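Local coordinates for putative NADPH:quinone oxidoreductase (Ralstonia eutropha, PDB 3IUP), which binds NADPH and probably uses it to reduce quinones, as related members of the medium-chain dehydrogenase/reductase superfamily do, at residues L36-A41 / V101-G106; M115-A120 / C138-E143; Y127-C132 / N372-L377; G31-L36 / G106-A111; L18-D23 / G50-A55. One frame throughout, in Å; residues are numbered along the deposited sequence. Where two conformers were deposited one is given.

Contact 1 of 5, residues L36-A41 / V101-G106; sequences LIRIEA and VVVEAG
L36 and V101 bury the most surface where L36-A41 and V101-G106 run antiparallel, and R38 comes next; all three side chains lie on one face of the sheet. L36 O takes V103 N at 2.9 Å and, weakly, E104 N as well. V103 and E104 thus both face L36, a classic beta bulge that shifts the register by one residue. L36 swings CG away from its amide nitrogen (chi1 -172°) and lies beside E104, setting CD2 3.7 Å from E104 OE2; the other carboxylate oxygen, OE1, is bonded to H29. V103 CG2 reaches L36 CD2 at 4.0 Å, the two side chains crossing at a slant. Further along, R38 and V101 form a hydrogen-bonded pair, in which R38 N meets V101 O at 2.8 Å and V101 N returns to R38 O at 3.1 Å. The R38 chain runs alongside V101 and bends at chi3 (65°), which brings NH2 to 3.9 Å from V101 CB. NH1 approaches V103 CG1 obliquely at 3.5 Å. Within its own strand R38 grips E40 side-on, NE and NH2 both landing on OE2 from the same face of the carboxylate. This two-nitrogen grip, almost in the guanidinium plane, limits rotation of the group and would largely balance its charge, consistent with an arginine running alongside V101 and crossing V103 at the partly exposed face of a sheet.

Contact 2 of 5, residues M115-A120 / C138-E143; sequences MGKTVA and CLVLPE
Between T118-A120 and L139-L141 no ring or other flat side chain takes part; the planar groups here are peptide units, joined by N-H...O bonds. L141 N is 3.0 Å from T118 O. A120 N comes to L139 O at 2.9 Å, and L139 N reaches A120 O at 2.7 Å. The last two bonds define A120 and L139 as an antiparallel hydrogen-bonded pair, with V119 and V140 the adjacent non-hydrogen-bonded one. V119 CA also lies 3.3 Å from L139 O, a CA-H...O contact. The short strands are antiparallel but strongly twisted, their N-to-C directions 131° apart. Side chains fill in around this backbone core. L141 has the most surface buried of its segment: its CD1 meets T118 CG2 at 3.7 Å and its CD2 lies near A120 CB. T118 CG2 is placed for this by standing anti to the backbone N, with OG1 beside that nitrogen (chi1 -61°). V119 CB rests against C138 CB at 4.2 Å. At the exposed margin K117 bends at chi2, touches V140 CG1 through CD at 4.0 Å, and carries its end away. The pair extends the mixed sheet of the GroES-like domain through strands 98-105, 118-121 and 138-140, the first two being bonded through V119 with G100 and K117 with V102. V119 and C138 both pack on I37 of strand 34-43, whereas L139 touches F154 of a loop and V331 of helix 320-332.

Contact 3 of 5, residues Y127-C132 / N372-L377; sequences YSQYRC and NPNKGL
Q129 and N374 interlock through their amides in the tight part of this contact. N374 ND2 gives a hydrogen bond to Q129 O at 2.9 Å, in the carbonyl plane and on a lone pair, and a second to I39 O of the adjoining strand. In return Q129 NE2 meets N374 OD1 at 3.0 Å, coming from 38° above that carbonyl plane; the two amide planes are 65° apart. Q129 CG stands anti to its carbonyl carbon (chi1 -71°), and from there the extended chain also sends OE1 to L6 N, so both ends of the amide are held. P373 packs closely too, its CB 3.1 Å from S128 O. The segment N372-L377 is a pair of overlapping turns following strand 369-372: a type I turn from N372 to K375, then a type II turn from N374 to L377. N372 OD1 accepts from N374 N at 3.0 Å, an Asx turn that probably steadies the backbone of N374. Even the exposed L377 packs closely, crossing the Q129 side chain at about a right angle with CD1 3.4 Å from Q129 CD. The looser side is watery: one molecule donates to N374 OD1 at 2.7 Å but has only a weak link to Y130 OH, at 3.3 Å.

Contact 4 of 5, residues G31-L36 / G106-A111; sequences GPDEVL and GSSPAA
P32 O is gripped twice by S108, which sends it the backbone N at 3.0 Å and the hydroxyl OG at 2.7 Å. S108 is the N-cap of helix 109-112, and P32 belongs to a type I beta turn from G31 to E34, so the contact fastens a helix start to the turn leading into strand 34-43 of the GroES-like domain. OG lies between the backbone N and the carbonyl carbon of its own residue (chi1 78°), from where it can donate to P32 O and still accept the capping bond from A111 N at 3.2 Å. Such a helix N-terminus would tend to polarise the hydroxyl. The turn is closed by E34 N to G31 O, and braced by E34 OE1, whose anti lone pair takes G31 N. Next to it, E34 O receives G106 N at 2.8 Å, which carries the pairing with strand 98-105 past that strand's end. G106 has no side chain on the flank facing G31 O, and this lets the backbones close until G106 CA is 3.2 Å from G31 O in a CA-H...O contact. On the buried side, the A111 methyl fills the angle between E34 O and V35, with CB 3.8 Å from V35 CG1. The outer side is partly bridged by water: one molecule donates to D33 OD1 at 2.6 Å and to S108 OG at 3.1 Å.

Contact 5 of 5, residues L18-D23 / G50-A55; sequences LELSLD and GLLFGA
L20 is the side chain to follow, since it touches both L52 and F53. Its CB points at the helix, and CG, anti to the carbonyl carbon (chi1 -62°), is 4.2 Å from L52 O. The two methyls then part. CD1 comes to 3.6 Å from F53 CE1, at the edge of the ring and near its plane. CD2 goes to the helix backbone, 3.1 Å from L52 O, a close approach, and also meets L52 CD1 at 3.8 Å. L20 crosses both L52 and F53 at about a right angle. L52 O is not left to these methyls, since S10 OG of the neighbouring strand bonds to it. L18, two residues back on the same side of the strand, adds CD2 at 3.6 Å from F53 O, with CD1 3.8 Å from L52 O. No hydrogen bond joins the two segments; contact is by buried leucine methyls on the last turn of helix 46-53, which ends as G54 takes positive phi. The F53 side chain is about 12 Å from the bound NADPH, too far for contact, and packs also on I357 and Y360 of helix 354-360. The arrangement is that of a helix end packed on one face of an antiparallel sheet, here the five-stranded sheet containing strand 17-26, through an apolar layer.

Contacts 1 to 4 all reach one mixed sheet. Contacts 1 and 4 share L36 and G106 and both use strand 34-43, their centres about 12 Å apart. Contact 2 continues the sheet from strand 98-105 to strands 118-121 and 138-140. The centres of contacts 1 and 2 are about 9 Å apart. Contact 3 lies on strand 130-134, another neighbour of strand 34-43. The centres of contacts 1 and 3 are about 10 Å apart. Contact 5 stands apart on the five-stranded antiparallel sheet, its centre about 25 Å from that of contact 1. In sequence, the segments of contact 5 alternate with those of contacts 1 and 4, and those of contact 2 with those of contact 3. Contact 3 brings back a segment 240 residues on, so the C-terminal end completes this part of the fold.

Contact 1 of 5, residues L36-A41 / V101-G106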
# COMPACT_ATOMS: atom_id res chain seq x y z
N LEU A 36 -17.20 -15.57 -35.76
CA LEU A 36 -17.86 -14.29 -35.84
C LEU A 36 -19.06 -14.36 -34.96
O LEU A 36 -19.92 -15.23 -35.16
CB LEU A 36 -18.29 -13.98 -37.27
CG LEU A 36 -18.81 -12.55 -37.49
CD1 LEU A 36 -17.66 -11.55 -37.33
CD2 LEU A 36 -19.48 -12.47 -38.87
N ILE A 37 -19.14 -13.45 -33.98
CA ILE A 37 -20.24 -13.40 -33.03
C ILE A 37 -21.15 -12.22 -33.32
O ILE A 37 -20.68 -11.08 -33.47
CB ILE A 37 -19.76 -13.30 -31.59
CG1 ILE A 37 -18.83 -14.47 -31.23
CG2 ILE A 37 -20.96 -13.20 -30.65
CD1 ILE A 37 -17.99 -14.11 -30.00
N ARG A 38 -22.45 -12.48 -33.39
CA ARG A 38 -23.44 -11.39 -33.42
C ARG A 38 -23.72 -11.04 -31.95
O ARG A 38 -24.34 -11.81 -31.24
CB ARG A 38 -24.75 -11.84 -34.09
CG ARG A 38 -25.78 -10.69 -34.24
CD ARG A 38 -27.07 -11.10 -34.91
NE ARG A 38 -27.76 -12.06 -34.08
CZ ARG A 38 -28.05 -13.32 -34.42
NH1 ARG A 38 -27.78 -13.77 -35.64
NH2 ARG A 38 -28.67 -14.10 -33.56
N ILE A 39 -23.26 -9.87 -31.51
CA ILE A 39 -23.32 -9.53 -30.08
C ILE A 39 -24.73 -9.00 -29.74
O ILE A 39 -25.23 -8.11 -30.40
CB ILE A 39 -22.23 -8.52 -29.69
CG1 ILE A 39 -20.84 -9.10 -29.99
CG2 ILE A 39 -22.36 -8.18 -28.18
CD1 ILE A 39 -19.71 -8.08 -29.94
N GLU A 40 -25.35 -9.62 -28.74
CA GLU A 40 -26.73 -9.28 -28.35
C GLU A 40 -26.83 -8.70 -26.94
O GLU A 40 -27.92 -8.24 -26.54
CB GLU A 40 -27.64 -10.50 -28.52
CG GLU A 40 -27.69 -10.90 -29.99
CD GLU A 40 -28.64 -12.02 -30.30
OE1 GLU A 40 -29.14 -12.65 -29.38
OE2 GLU A 40 -28.93 -12.20 -31.51
N ALA A 41 -25.73 -8.71 -26.18
CA ALA A 41 -25.76 -8.25 -24.79
C ALA A 41 -24.36 -7.89 -24.35
O ALA A 41 -23.46 -8.72 -24.38
CB ALA A 41 -26.35 -9.29 -23.85
N VAL A 101 -24.37 -14.74 -30.35
CA VAL A 101 -24.49 -15.98 -31.08
C VAL A 101 -23.41 -16.09 -32.17
O VAL A 101 -23.14 -15.13 -32.88
CB VAL A 101 -25.86 -16.10 -31.71
CG1 VAL A 101 -25.97 -17.40 -32.54
CG2 VAL A 101 -26.92 -16.08 -30.61
N VAL A 102 -22.80 -17.26 -32.28
CA VAL A 102 -21.79 -17.51 -33.30
C VAL A 102 -22.51 -17.79 -34.60
O VAL A 102 -23.26 -18.76 -34.71
CB VAL A 102 -20.87 -18.68 -32.96
CG1 VAL A 102 -19.94 -18.97 -34.15
CG2 VAL A 102 -20.03 -18.41 -31.68
N VAL A 103 -22.29 -16.91 -35.57
CA VAL A 103 -22.96 -16.95 -36.87
C VAL A 103 -22.02 -17.35 -38.01
O VAL A 103 -22.50 -17.69 -39.09
CB VAL A 103 -23.59 -15.57 -37.24
CG1 VAL A 103 -24.70 -15.21 -36.26
CG2 VAL A 103 -22.51 -14.49 -37.29
N GLU A 104 -20.71 -17.26 -37.81
CA GLU A 104 -19.75 -17.83 -38.77
C GLU A 104 -18.61 -18.43 -37.98
O GLU A 104 -18.22 -17.92 -36.93
CB GLU A 104 -19.17 -16.77 -39.70
CG GLU A 104 -20.14 -16.17 -40.71
CD GLU A 104 -19.49 -15.14 -41.65
OE1 GLU A 104 -18.30 -15.27 -42.01
OE2 GLU A 104 -20.20 -14.20 -42.04
N ALA A 105 -18.03 -19.49 -38.51
CA ALA A 105 -16.91 -20.17 -37.86
C ALA A 105 -15.81 -20.49 -38.88
O ALA A 105 -16.09 -20.91 -40.02
CB ALA A 105 -17.38 -21.44 -37.16
N GLY A 106 -14.56 -20.28 -38.48
CA GLY A 106 -13.43 -20.65 -39.29
C GLY A 106 -13.37 -22.16 -39.38
O GLY A 106 -14.11 -22.88 -38.68

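Contact 2 of 5, residues M115-A120 / C138-E143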
# COMPACT_ATOMS: atom_id res chain seq x y z
N MSE A 115 -20.01 -23.17 -33.80
CA MSE A 115 -21.04 -22.69 -34.71
C MSE A 115 -22.43 -22.78 -34.09
O MSE A 115 -22.83 -23.82 -33.55
CB MSE A 115 -21.04 -23.48 -36.03
CG MSE A 115 -21.97 -22.88 -37.06
SE MSE A 115 -21.55 -21.07 -37.60
CE MSE A 115 -22.88 -21.01 -39.04
N GLY A 116 -23.15 -21.66 -34.13
CA GLY A 116 -24.51 -21.59 -33.66
C GLY A 116 -24.69 -21.52 -32.17
O GLY A 116 -25.82 -21.33 -31.71
N LYS A 117 -23.60 -21.58 -31.41
CA LYS A 117 -23.66 -21.52 -29.97
C LYS A 117 -23.79 -20.08 -29.46
O LYS A 117 -23.36 -19.12 -30.09
CB LYS A 117 -22.44 -22.17 -29.36
CG LYS A 117 -22.27 -23.65 -29.78
CD LYS A 117 -22.46 -24.58 -28.66
CE LYS A 117 -22.15 -26.02 -29.07
NZ LYS A 117 -23.21 -26.50 -29.97
N THR A 118 -24.40 -19.99 -28.29
CA THR A 118 -24.43 -18.77 -27.51
C THR A 118 -23.21 -18.78 -26.62
O THR A 118 -23.00 -19.71 -25.81
CB THR A 118 -25.74 -18.66 -26.69
OG1 THR A 118 -26.82 -18.63 -27.62
CG2 THR A 118 -25.77 -17.35 -25.87
N VAL A 119 -22.40 -17.73 -26.80
CA VAL A 119 -21.12 -17.57 -26.14
C VAL A 119 -20.97 -16.21 -25.48
O VAL A 119 -21.65 -15.26 -25.84
CB VAL A 119 -19.95 -17.77 -27.15
CG1 VAL A 119 -20.02 -19.19 -27.78
CG2 VAL A 119 -19.87 -16.66 -28.21
N ALA A 120 -20.06 -16.14 -24.51
CA ALA A 120 -19.57 -14.88 -23.92
C ALA A 120 -18.09 -14.77 -24.24
O ALA A 120 -17.37 -15.78 -24.36
CB ALA A 120 -19.80 -14.84 -22.39
N CYS A 138 -13.76 -17.68 -26.37
CA CYS A 138 -15.19 -17.80 -26.20
C CYS A 138 -15.51 -18.75 -25.06
O CYS A 138 -14.93 -19.82 -24.97
CB CYS A 138 -15.82 -18.33 -27.47
SG CYS A 138 -15.66 -17.14 -28.81
N LEU A 139 -16.42 -18.33 -24.19
CA LEU A 139 -16.96 -19.18 -23.14
C LEU A 139 -18.33 -19.63 -23.59
O LEU A 139 -19.23 -18.80 -23.75
CB LEU A 139 -17.08 -18.38 -21.84
CG LEU A 139 -17.46 -19.07 -20.54
CD1 LEU A 139 -16.50 -20.22 -20.24
CD2 LEU A 139 -17.41 -18.00 -19.44
N VAL A 140 -18.52 -20.94 -23.78
CA VAL A 140 -19.83 -21.48 -24.17
C VAL A 140 -20.80 -21.43 -22.99
O VAL A 140 -20.49 -21.90 -21.88
CB VAL A 140 -19.72 -22.94 -24.73
CG1 VAL A 140 -21.10 -23.46 -25.09
CG2 VAL A 140 -18.81 -22.98 -25.96
N LEU A 141 -21.96 -20.80 -23.20
CA LEU A 141 -22.90 -20.58 -22.12
C LEU A 141 -23.76 -21.84 -21.91
O LEU A 141 -23.98 -22.60 -22.84
CB LEU A 141 -23.79 -19.36 -22.41
CG LEU A 141 -23.06 -18.00 -22.30
CD1 LEU A 141 -24.03 -16.89 -22.64
CD2 LEU A 141 -22.40 -17.81 -20.89
N PRO A 142 -24.26 -22.05 -20.70
CA PRO A 142 -25.07 -23.24 -20.46
C PRO A 142 -26.44 -23.20 -21.14
O PRO A 142 -26.92 -22.16 -21.54
CB PRO A 142 -25.24 -23.25 -18.94
CG PRO A 142 -25.00 -21.88 -18.48
CD PRO A 142 -24.28 -21.12 -19.55
N GLU A 143 -27.06 -24.37 -21.26
CA GLU A 143 -28.37 -24.51 -21.89
C GLU A 143 -29.36 -23.59 -21.20
O GLU A 143 -29.36 -23.47 -19.98
CB GLU A 143 -28.88 -25.96 -21.84
CG GLU A 143 -29.68 -26.33 -23.08
CD GLU A 143 -28.79 -26.57 -24.29
OE1 GLU A 143 -27.92 -27.47 -24.19
OE2 GLU A 143 -28.94 -25.88 -25.34

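Contact 3 of 5, residues Y127-C132 / N372-L377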
# COMPACT_ATOMS: atom_id res chain seq x y z
N TYR A 127 -18.94 -3.37 -27.87
CA TYR A 127 -20.03 -2.47 -28.24
C TYR A 127 -20.04 -2.35 -29.78
O TYR A 127 -19.62 -1.34 -30.37
CB TYR A 127 -19.94 -1.10 -27.60
CG TYR A 127 -19.93 -1.11 -26.09
CD1 TYR A 127 -20.25 -2.24 -25.34
CD2 TYR A 127 -19.52 0.02 -25.40
CE1 TYR A 127 -20.20 -2.21 -23.95
CE2 TYR A 127 -19.47 0.05 -24.03
CZ TYR A 127 -19.83 -1.06 -23.29
OH TYR A 127 -19.72 -1.02 -21.93
N SER A 128 -20.48 -3.44 -30.39
CA SER A 128 -20.29 -3.71 -31.85
C SER A 128 -21.36 -4.67 -32.25
O SER A 128 -21.70 -5.59 -31.50
CB SER A 128 -18.94 -4.38 -32.16
OG SER A 128 -17.85 -3.61 -31.67
N GLN A 129 -21.89 -4.52 -33.46
CA GLN A 129 -22.87 -5.51 -33.89
C GLN A 129 -22.27 -6.91 -34.05
O GLN A 129 -22.92 -7.91 -33.69
CB GLN A 129 -23.49 -5.08 -35.21
CG GLN A 129 -24.42 -3.90 -35.10
CD GLN A 129 -25.12 -3.60 -36.41
OE1 GLN A 129 -24.81 -2.63 -37.08
NE2 GLN A 129 -26.10 -4.44 -36.78
N TYR A 130 -21.05 -6.97 -34.58
CA TYR A 130 -20.36 -8.27 -34.86
C TYR A 130 -18.96 -8.18 -34.41
O TYR A 130 -18.33 -7.13 -34.60
CB TYR A 130 -20.35 -8.58 -36.37
CG TYR A 130 -21.73 -8.87 -36.86
CD1 TYR A 130 -22.25 -10.15 -36.76
CD2 TYR A 130 -22.52 -7.85 -37.38
CE1 TYR A 130 -23.55 -10.41 -37.18
CE2 TYR A 130 -23.82 -8.08 -37.78
CZ TYR A 130 -24.33 -9.36 -37.67
OH TYR A 130 -25.62 -9.63 -38.06
N ARG A 131 -18.45 -9.27 -33.81
CA ARG A 131 -17.02 -9.34 -33.43
C ARG A 131 -16.44 -10.65 -33.90
O ARG A 131 -17.06 -11.70 -33.71
CB ARG A 131 -16.83 -9.14 -31.92
CG ARG A 131 -16.81 -7.67 -31.54
CD ARG A 131 -15.47 -7.01 -31.84
NE ARG A 131 -14.51 -7.35 -30.79
CZ ARG A 131 -13.38 -8.03 -30.95
NH1 ARG A 131 -12.99 -8.45 -32.16
NH2 ARG A 131 -12.60 -8.27 -29.90
N CYS A 132 -15.28 -10.55 -34.53
CA CYS A 132 -14.50 -11.68 -35.01
C CYS A 132 -13.40 -11.92 -34.01
O CYS A 132 -12.52 -11.06 -33.81
CB CYS A 132 -13.90 -11.38 -36.36
SG CYS A 132 -13.01 -12.79 -37.03
N ASN A 372 -27.67 -3.87 -26.14
CA ASN A 372 -27.81 -4.87 -27.18
C ASN A 372 -27.44 -4.21 -28.50
O ASN A 372 -28.24 -3.45 -29.06
CB ASN A 372 -29.24 -5.41 -27.24
CG ASN A 372 -29.44 -6.38 -28.41
OD1 ASN A 372 -28.56 -6.58 -29.25
ND2 ASN A 372 -30.59 -7.02 -28.43
N PRO A 373 -26.22 -4.46 -29.00
CA PRO A 373 -25.75 -3.74 -30.21
C PRO A 373 -26.62 -3.93 -31.41
O PRO A 373 -26.58 -3.09 -32.32
CB PRO A 373 -24.37 -4.38 -30.47
CG PRO A 373 -23.91 -4.73 -29.09
CD PRO A 373 -25.14 -5.26 -28.42
N ASN A 374 -27.33 -5.04 -31.46
CA ASN A 374 -28.18 -5.29 -32.58
C ASN A 374 -29.66 -4.88 -32.40
O ASN A 374 -30.48 -5.06 -33.32
CB ASN A 374 -28.04 -6.76 -32.98
CG ASN A 374 -26.77 -7.00 -33.74
OD1 ASN A 374 -26.70 -6.72 -34.93
ND2 ASN A 374 -25.71 -7.50 -33.05
N LYS A 375 -29.99 -4.31 -31.25
CA LYS A 375 -31.36 -3.85 -30.99
C LYS A 375 -31.77 -2.84 -32.06
O LYS A 375 -31.05 -1.87 -32.34
CB LYS A 375 -31.44 -3.21 -29.62
CG LYS A 375 -32.82 -2.77 -29.20
CD LYS A 375 -32.90 -2.59 -27.70
CE LYS A 375 -34.31 -2.25 -27.24
NZ LYS A 375 -34.41 -0.83 -26.72
N GLY A 376 -32.93 -3.06 -32.67
CA GLY A 376 -33.46 -2.09 -33.64
C GLY A 376 -32.82 -2.17 -35.02
O GLY A 376 -33.22 -1.45 -35.95
N LEU A 377 -31.84 -3.07 -35.18
CA LEU A 377 -31.04 -3.15 -36.39
C LEU A 377 -31.27 -4.48 -37.12
O LEU A 377 -31.68 -5.47 -36.52
CB LEU A 377 -29.56 -2.97 -36.05
CG LEU A 377 -29.16 -1.61 -35.46
CD1 LEU A 377 -27.64 -1.58 -35.25
CD2 LEU A 377 -29.62 -0.42 -36.32
O HOH W 1 -28.18 -7.87 -36.87

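Contact 4 of 5, residues G31-L36 / G106-A111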
# COMPACT_ATOMS: atom_id res chain seq x y z
N GLY A 31 -10.80 -16.20 -39.76
CA GLY A 31 -9.75 -17.17 -40.11
C GLY A 31 -10.03 -18.52 -39.46
O GLY A 31 -10.97 -18.66 -38.66
N PRO A 32 -9.18 -19.52 -39.74
CA PRO A 32 -9.30 -20.88 -39.20
C PRO A 32 -9.58 -21.01 -37.70
O PRO A 32 -10.36 -21.89 -37.31
CB PRO A 32 -7.95 -21.49 -39.53
CG PRO A 32 -7.56 -20.82 -40.80
CD PRO A 32 -8.12 -19.45 -40.78
N ASP A 33 -8.95 -20.19 -36.86
CA ASP A 33 -9.11 -20.30 -35.42
C ASP A 33 -10.08 -19.27 -34.87
O ASP A 33 -10.16 -19.11 -33.67
CB ASP A 33 -7.75 -20.17 -34.72
CG ASP A 33 -6.75 -21.18 -35.24
OD1 ASP A 33 -7.16 -22.37 -35.40
OD2 ASP A 33 -5.61 -20.77 -35.57
N GLU A 34 -10.84 -18.61 -35.74
CA GLU A 34 -11.75 -17.53 -35.30
C GLU A 34 -13.23 -17.87 -35.51
O GLU A 34 -13.61 -18.73 -36.31
CB GLU A 34 -11.45 -16.23 -36.06
CG GLU A 34 -10.10 -15.58 -35.74
CD GLU A 34 -9.78 -14.41 -36.66
OE1 GLU A 34 -10.10 -14.45 -37.89
OE2 GLU A 34 -9.24 -13.42 -36.13
N VAL A 35 -14.06 -17.10 -34.81
CA VAL A 35 -15.52 -17.15 -35.02
C VAL A 35 -16.05 -15.73 -35.12
O VAL A 35 -15.43 -14.80 -34.61
CB VAL A 35 -16.24 -17.92 -33.89
CG1 VAL A 35 -15.75 -19.42 -33.87
CG2 VAL A 35 -16.05 -17.23 -32.52
N LEU A 36 -17.20 -15.57 -35.76
CA LEU A 36 -17.86 -14.29 -35.84
C LEU A 36 -19.06 -14.36 -34.96
O LEU A 36 -19.92 -15.23 -35.16
CB LEU A 36 -18.29 -13.98 -37.27
CG LEU A 36 -18.81 -12.55 -37.49
CD1 LEU A 36 -17.66 -11.55 -37.33
CD2 LEU A 36 -19.48 -12.47 -38.87
N GLY A 106 -14.56 -20.28 -38.48
CA GLY A 106 -13.43 -20.65 -39.29
C GLY A 106 -13.37 -22.16 -39.38
O GLY A 106 -14.11 -22.88 -38.68
N SER A 107 -12.47 -22.65 -40.21
CA SER A 107 -12.42 -24.08 -40.55
C SER A 107 -11.92 -25.03 -39.45
O SER A 107 -12.16 -26.25 -39.53
CB SER A 107 -11.50 -24.27 -41.77
OG SER A 107 -10.20 -23.82 -41.44
N SER A 108 -11.20 -24.52 -38.46
CA SER A 108 -10.60 -25.40 -37.45
C SER A 108 -11.71 -26.10 -36.66
O SER A 108 -12.79 -25.55 -36.45
CB SER A 108 -9.67 -24.63 -36.51
OG SER A 108 -10.39 -23.91 -35.55
N PRO A 109 -11.47 -27.35 -36.23
CA PRO A 109 -12.48 -28.00 -35.41
C PRO A 109 -12.89 -27.20 -34.18
O PRO A 109 -14.06 -27.20 -33.79
CB PRO A 109 -11.80 -29.32 -34.99
CG PRO A 109 -10.81 -29.57 -36.01
CD PRO A 109 -10.34 -28.25 -36.51
N ALA A 110 -11.93 -26.53 -33.56
CA ALA A 110 -12.21 -25.70 -32.41
C ALA A 110 -13.26 -24.62 -32.73
O ALA A 110 -14.19 -24.40 -31.97
CB ALA A 110 -10.88 -25.03 -31.88
N ALA A 111 -13.10 -23.96 -33.88
CA ALA A 111 -14.03 -22.89 -34.29
C ALA A 111 -15.38 -23.49 -34.74
O ALA A 111 -16.44 -23.00 -34.36
CB ALA A 111 -13.42 -22.04 -35.42
O HOH W 2 -8.27 -23.49 -33.32

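Contact 5 of 5, residues L18-D23 / G50-A55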
# COMPACT_ATOMS: atom_id res chain seq x y z
N LEU A 18 -13.32 15.16 -26.97
CA LEU A 18 -13.84 13.80 -27.05
C LEU A 18 -14.94 13.78 -28.11
O LEU A 18 -15.81 14.60 -28.07
CB LEU A 18 -14.42 13.36 -25.70
CG LEU A 18 -15.22 12.05 -25.72
CD1 LEU A 18 -14.32 10.85 -26.00
CD2 LEU A 18 -16.03 11.80 -24.45
N GLU A 19 -14.85 12.88 -29.08
CA GLU A 19 -15.94 12.54 -30.00
C GLU A 19 -16.33 11.05 -29.86
O GLU A 19 -15.49 10.14 -30.02
CB GLU A 19 -15.59 12.86 -31.46
CG GLU A 19 -16.73 12.52 -32.43
CD GLU A 19 -16.41 12.73 -33.92
OE1 GLU A 19 -15.33 13.25 -34.26
OE2 GLU A 19 -17.24 12.38 -34.77
N LEU A 20 -17.62 10.82 -29.62
CA LEU A 20 -18.23 9.52 -29.55
C LEU A 20 -19.09 9.37 -30.75
O LEU A 20 -19.88 10.26 -31.08
CB LEU A 20 -19.13 9.37 -28.30
CG LEU A 20 -18.40 9.49 -26.99
CD1 LEU A 20 -19.37 9.42 -25.78
CD2 LEU A 20 -17.38 8.39 -26.87
N SER A 21 -19.00 8.21 -31.41
CA SER A 21 -19.73 7.97 -32.65
C SER A 21 -19.95 6.49 -32.87
O SER A 21 -19.36 5.68 -32.18
CB SER A 21 -18.98 8.59 -33.86
OG SER A 21 -17.75 7.93 -34.06
N LEU A 22 -20.86 6.17 -33.78
CA LEU A 22 -21.02 4.84 -34.31
C LEU A 22 -20.33 4.78 -35.67
O LEU A 22 -20.74 5.49 -36.60
CB LEU A 22 -22.51 4.49 -34.44
CG LEU A 22 -23.36 4.52 -33.18
CD1 LEU A 22 -24.74 3.92 -33.52
CD2 LEU A 22 -22.71 3.78 -31.95
N ASP A 23 -19.30 3.96 -35.80
CA ASP A 23 -18.56 3.84 -37.04
C ASP A 23 -19.12 2.66 -37.82
O ASP A 23 -19.59 1.65 -37.26
CB ASP A 23 -17.06 3.60 -36.78
CG ASP A 23 -16.24 4.90 -36.58
OD1 ASP A 23 -16.79 5.92 -36.12
OD2 ASP A 23 -14.99 4.87 -36.90
N GLY A 50 -14.99 4.41 -18.21
CA GLY A 50 -13.68 5.08 -18.15
C GLY A 50 -13.11 5.26 -19.54
O GLY A 50 -12.65 6.33 -19.94
N LEU A 51 -13.21 4.21 -20.33
CA LEU A 51 -12.70 4.28 -21.71
C LEU A 51 -13.62 5.08 -22.61
O LEU A 51 -13.18 5.90 -23.43
CB LEU A 51 -12.50 2.86 -22.24
CG LEU A 51 -11.89 2.78 -23.63
CD1 LEU A 51 -10.48 3.45 -23.66
CD2 LEU A 51 -11.86 1.30 -24.07
N LEU A 52 -14.91 4.89 -22.43
CA LEU A 52 -15.90 5.55 -23.25
C LEU A 52 -15.77 7.09 -23.21
O LEU A 52 -15.77 7.76 -24.25
CB LEU A 52 -17.28 5.08 -22.80
CG LEU A 52 -18.51 5.58 -23.54
CD1 LEU A 52 -18.45 5.18 -25.06
CD2 LEU A 52 -19.77 5.01 -22.80
N PHE A 53 -15.65 7.63 -22.01
CA PHE A 53 -15.66 9.08 -21.83
C PHE A 53 -14.28 9.64 -21.55
O PHE A 53 -14.10 10.84 -21.57
CB PHE A 53 -16.61 9.46 -20.67
CG PHE A 53 -18.00 8.98 -20.88
CD1 PHE A 53 -18.68 9.28 -22.03
CD2 PHE A 53 -18.67 8.26 -19.86
CE1 PHE A 53 -19.97 8.84 -22.23
CE2 PHE A 53 -19.98 7.82 -20.06
CZ PHE A 53 -20.62 8.12 -21.23
N GLY A 54 -13.34 8.78 -21.22
CA GLY A 54 -12.00 9.23 -20.87
C GLY A 54 -12.05 10.23 -19.71
O GLY A 54 -12.92 10.15 -18.83
N ALA A 55 -11.13 11.19 -19.74
CA ALA A 55 -11.11 12.28 -18.76
C ALA A 55 -11.99 13.42 -19.18
O ALA A 55 -11.81 14.54 -18.68
CB ALA A 55 -9.65 12.76 -18.55